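Local coordinates for amidohydrolase (PDB 4F0L), which is probably a metal-dependent deaminase of the amidohydrolase family, with an iron(III) ion bound in its TIM-barrel-like domain, at residues K258-D266 and L276-E286. Numbering follows the deposited sequence.
Sequences KRPVEWLLD and LIHATHMSDEE
Two donors grip OE1 of E286. R259 NE, 2.7 Å from E286 OE1, forms a salt bridge from above the carboxylate plane, 41° out of it, while S283 N reaches the anti lone pair of the same oxygen. Guanidinium and carboxylate planes stand almost perpendicular, 86° apart, so they are joined through the single NE-H...OE1 bond and not by a two-pronged pairing. E286 OE2 turns to the other helix start: E262 N donates to its anti lone pair at 2.8 Å, and V261 N lies 3.2 Å from E286 OE2. A glutamate suits this place because its extended chain carries one carboxylate from the first turn of helix 284-293 to that of helix 260-267. S283 and E286 form a capping box: S283 OG accepts from E286 N at 3.1 Å, and E286 OE1 accepts in return from S283 N. R259, at the N-cap position of helix 260-267, bends at chi3 (62°), which swings NH2 round to a weak bond with H281 O at 2.9 Å; arginine fits because it serves carboxylate and carbonyl at once. The H281 ring is held separately through NE2 by D309 O.

Deeper in, buried between helix and strand, the side chains are suitably apolar. V261 CG2 packs on M282 SD at 3.8 Å, and the branched ends of L264 and L276 meet tip to tip. L276 ends strand 274-276 and also touches I240 and V242, as in a beta/alpha barrel. With backbone N-H groups from two helix starts and an arginine around it, the E286 carboxylate is probably stabilised as an anion, tying the N-terminal ends of helices 260-267 and 284-293 together.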
loop_
_atom_site.group_PDB
_atom_site.type_symbol
_atom_site.label_atom_id
_atom_site.label_comp_id
_atom_site.label_asym_id
_atom_site.label_seq_id
_atom_site.Cartn_x
_atom_site.Cartn_y
_atom_site.Cartn_z
ATOM N N LYS B 258 21.892 25.733 13.011
ATOM C CA LYS B 258 20.436 25.697 12.839
ATOM C C LYS B 258 20.013 24.452 12.045
ATOM O O LYS B 258 20.775 23.910 11.240
ATOM C CB LYS B 258 19.937 26.934 12.087
ATOM C CG LYS B 258 19.988 28.237 12.866
ATOM C CD LYS B 258 19.673 29.422 11.952
ATOM C CE LYS B 258 19.972 30.774 12.590
ATOM N NZ LYS B 258 18.753 31.595 12.835
ATOM N N ARG B 259 18.783 24.021 12.283
ATOM C CA ARG B 259 18.194 22.927 11.514
ATOM C C ARG B 259 17.745 23.473 10.157
ATOM O O ARG B 259 17.692 24.687 9.948
ATOM C CB ARG B 259 17.013 22.323 12.282
ATOM C CG ARG B 259 17.322 21.792 13.683
ATOM C CD ARG B 259 16.009 21.517 14.447
ATOM N NE ARG B 259 15.219 20.488 13.747
ATOM C CZ ARG B 259 15.373 19.177 13.921
ATOM N NH1 ARG B 259 16.241 18.705 14.823
ATOM N NH2 ARG B 259 14.666 18.337 13.197
ATOM N N PRO B 260 17.446 22.582 9.195
ATOM C CA PRO B 260 17.163 23.078 7.844
ATOM C C PRO B 260 15.920 23.978 7.731
ATOM O O PRO B 260 16.015 25.074 7.182
ATOM C CB PRO B 260 17.026 21.781 7.011
ATOM C CG PRO B 260 17.920 20.825 7.758
ATOM C CD PRO B 260 17.705 21.139 9.215
ATOM N N VAL B 261 14.761 23.549 8.230
ATOM C CA VAL B 261 13.549 24.347 7.999
ATOM C C VAL B 261 13.735 25.675 8.748
ATOM O O VAL B 261 13.486 26.736 8.219
ATOM C CB VAL B 261 12.253 23.619 8.435
ATOM C CG1 VAL B 261 11.071 24.589 8.399
ATOM C CG2 VAL B 261 12.020 22.369 7.566
ATOM N N GLU B 262 14.216 25.598 9.970
ATOM C CA GLU B 262 14.509 26.781 10.757
ATOM C C GLU B 262 15.424 27.751 9.993
ATOM O O GLU B 262 15.175 28.955 9.922
ATOM C CB GLU B 262 15.177 26.308 12.067
ATOM C CG GLU B 262 15.615 27.404 13.000
ATOM C CD GLU B 262 16.496 26.926 14.124
ATOM O OE1 GLU B 262 17.036 25.794 14.096
ATOM O OE2 GLU B 262 16.648 27.728 15.053
ATOM N N TRP B 263 16.474 27.217 9.397
ATOM C CA TRP B 263 17.403 28.057 8.674
ATOM C C TRP B 263 16.706 28.736 7.525
ATOM O O TRP B 263 16.810 29.965 7.341
ATOM C CB TRP B 263 18.563 27.221 8.203
ATOM C CG TRP B 263 19.613 28.074 7.599
ATOM C CD1 TRP B 263 20.772 28.555 8.202
ATOM C CD2 TRP B 263 19.613 28.632 6.254
ATOM N NE1 TRP B 263 21.468 29.344 7.327
ATOM C CE2 TRP B 263 20.823 29.436 6.150
ATOM C CE3 TRP B 263 18.761 28.552 5.168
ATOM C CZ2 TRP B 263 21.149 30.108 4.998
ATOM C CZ3 TRP B 263 19.098 29.246 4.014
ATOM C CH2 TRP B 263 20.263 30.010 3.936
ATOM N N LEU B 264 15.930 27.951 6.769
ATOM C CA LEU B 264 15.188 28.488 5.658
ATOM C C LEU B 264 14.197 29.593 6.108
ATOM O O LEU B 264 14.113 30.655 5.487
ATOM C CB LEU B 264 14.468 27.353 4.912
ATOM C CG LEU B 264 13.859 27.718 3.558
ATOM C CD1 LEU B 264 14.958 28.142 2.594
ATOM C CD2 LEU B 264 13.070 26.529 2.986
ATOM N N LEU B 265 13.441 29.345 7.172
ATOM C CA LEU B 265 12.451 30.332 7.636
ATOM C C LEU B 265 13.132 31.631 8.106
ATOM O O LEU B 265 12.573 32.712 7.959
ATOM C CB LEU B 265 11.586 29.761 8.753
ATOM C CG LEU B 265 10.704 28.569 8.355
ATOM C CD1 LEU B 265 9.904 28.085 9.553
ATOM C CD2 LEU B 265 9.803 28.978 7.191
ATOM N N ASP B 266 14.344 31.511 8.645
ATOM C CA ASP B 266 15.098 32.681 9.116
ATOM C C ASP B 266 15.762 33.477 7.997
ATOM O O ASP B 266 16.016 34.678 8.179
ATOM C CB ASP B 266 16.206 32.278 10.099
ATOM C CG ASP B 266 15.672 31.832 11.454
ATOM O OD1 ASP B 266 14.458 31.967 11.712
ATOM O OD2 ASP B 266 16.479 31.369 12.281
ATOM N N LEU B 276 7.764 23.021 0.685
ATOM C CA LEU B 276 8.968 22.408 1.240
ATOM C C LEU B 276 8.732 20.944 1.140
ATOM O O LEU B 276 7.823 20.416 1.770
ATOM C CB LEU B 276 9.193 22.815 2.697
ATOM C CG LEU B 276 9.181 24.301 3.041
ATOM C CD1 LEU B 276 9.685 24.531 4.479
ATOM C CD2 LEU B 276 9.950 25.114 2.013
ATOM N N ILE B 277 9.539 20.291 0.324
ATOM C CA ILE B 277 9.372 18.869 0.024
ATOM C C ILE B 277 9.941 18.010 1.177
ATOM O O ILE B 277 11.057 18.239 1.664
ATOM C CB ILE B 277 10.038 18.489 -1.318
ATOM C CG1 ILE B 277 9.602 19.465 -2.422
ATOM C CG2 ILE B 277 9.667 17.049 -1.721
ATOM C CD1 ILE B 277 8.102 19.420 -2.712
ATOM N N HIS B 278 9.149 17.025 1.597
ATOM C CA HIS B 278 9.441 16.175 2.768
ATOM C C HIS B 278 9.233 16.865 4.087
ATOM O O HIS B 278 8.234 16.571 4.794
ATOM C CB HIS B 278 10.818 15.484 2.676
ATOM C CG HIS B 278 11.036 14.772 1.368
ATOM N ND1 HIS B 278 10.214 13.799 0.937
ATOM C CD2 HIS B 278 12.001 14.955 0.371
ATOM C CE1 HIS B 278 10.630 13.360 -0.268
ATOM N NE2 HIS B 278 11.718 14.087 -0.625
ATOM N N ALA B 279 10.146 17.774 4.455
ATOM C CA ALA B 279 10.076 18.450 5.746
ATOM C C ALA B 279 9.852 17.395 6.830
ATOM O O ALA B 279 9.089 17.616 7.762
ATOM C CB ALA B 279 8.941 19.464 5.770
ATOM N N THR B 280 10.558 16.261 6.708
ATOM C CA THR B 280 10.279 15.078 7.516
ATOM C C THR B 280 10.785 15.193 8.956
ATOM O O THR B 280 10.122 14.690 9.871
ATOM C CB THR B 280 10.898 13.836 6.878
ATOM O OG1 THR B 280 10.500 13.802 5.496
ATOM C CG2 THR B 280 10.498 12.538 7.635
ATOM N N HIS B 281 11.919 15.847 9.156
ATOM C CA HIS B 281 12.501 15.967 10.476
ATOM C C HIS B 281 12.428 17.406 10.903
ATOM O O HIS B 281 13.313 18.225 10.598
ATOM C CB HIS B 281 13.940 15.421 10.497
ATOM C CG HIS B 281 14.040 13.997 10.011
ATOM N ND1 HIS B 281 13.852 12.934 10.821
ATOM C CD2 HIS B 281 14.237 13.487 8.739
ATOM C CE1 HIS B 281 13.936 11.794 10.105
ATOM N NE2 HIS B 281 14.173 12.128 8.830
ATOM N N MET B 282 11.371 17.728 11.641
ATOM C CA MET B 282 11.208 19.065 12.212
ATOM C C MET B 282 10.933 18.998 13.708
ATOM O O MET B 282 10.270 18.067 14.192
ATOM C CB MET B 282 10.036 19.769 11.562
ATOM C CG MET B 282 10.267 20.188 10.137
ATOM S SD MET B 282 8.940 21.237 9.480
ATOM C CE MET B 282 7.534 20.127 9.627
ATOM N N SER B 283 11.447 19.987 14.437
ATOM C CA SER B 283 11.046 20.194 15.834
ATOM C C SER B 283 9.621 20.709 15.856
ATOM O O SER B 283 9.060 21.035 14.805
ATOM C CB SER B 283 11.963 21.194 16.538
ATOM O OG SER B 283 11.817 22.470 15.937
ATOM N N ASP B 284 9.040 20.769 17.053
ATOM C CA ASP B 284 7.671 21.239 17.201
ATOM C C ASP B 284 7.607 22.720 16.823
ATOM O O ASP B 284 6.659 23.128 16.150
ATOM C CB ASP B 284 7.112 20.949 18.617
ATOM C CG ASP B 284 6.771 19.452 18.830
ATOM O OD1 ASP B 284 6.780 18.650 17.855
ATOM O OD2 ASP B 284 6.485 19.062 19.985
ATOM N N GLU B 285 8.642 23.487 17.174
ATOM C CA GLU B 285 8.709 24.907 16.823
ATOM C C GLU B 285 8.841 25.147 15.324
ATOM O O GLU B 285 8.153 26.014 14.788
ATOM C CB GLU B 285 9.872 25.622 17.547
ATOM N N GLU B 286 9.704 24.392 14.645
ATOM C CA GLU B 286 9.803 24.483 13.182
ATOM C C GLU B 286 8.469 24.165 12.515
ATOM O O GLU B 286 8.063 24.843 11.589
ATOM C CB GLU B 286 10.816 23.489 12.639
ATOM C CG GLU B 286 12.237 23.989 12.559
ATOM C CD GLU B 286 13.204 22.868 12.188
ATOM O OE1 GLU B 286 13.062 21.743 12.706
ATOM O OE2 GLU B 286 14.089 23.115 11.353
#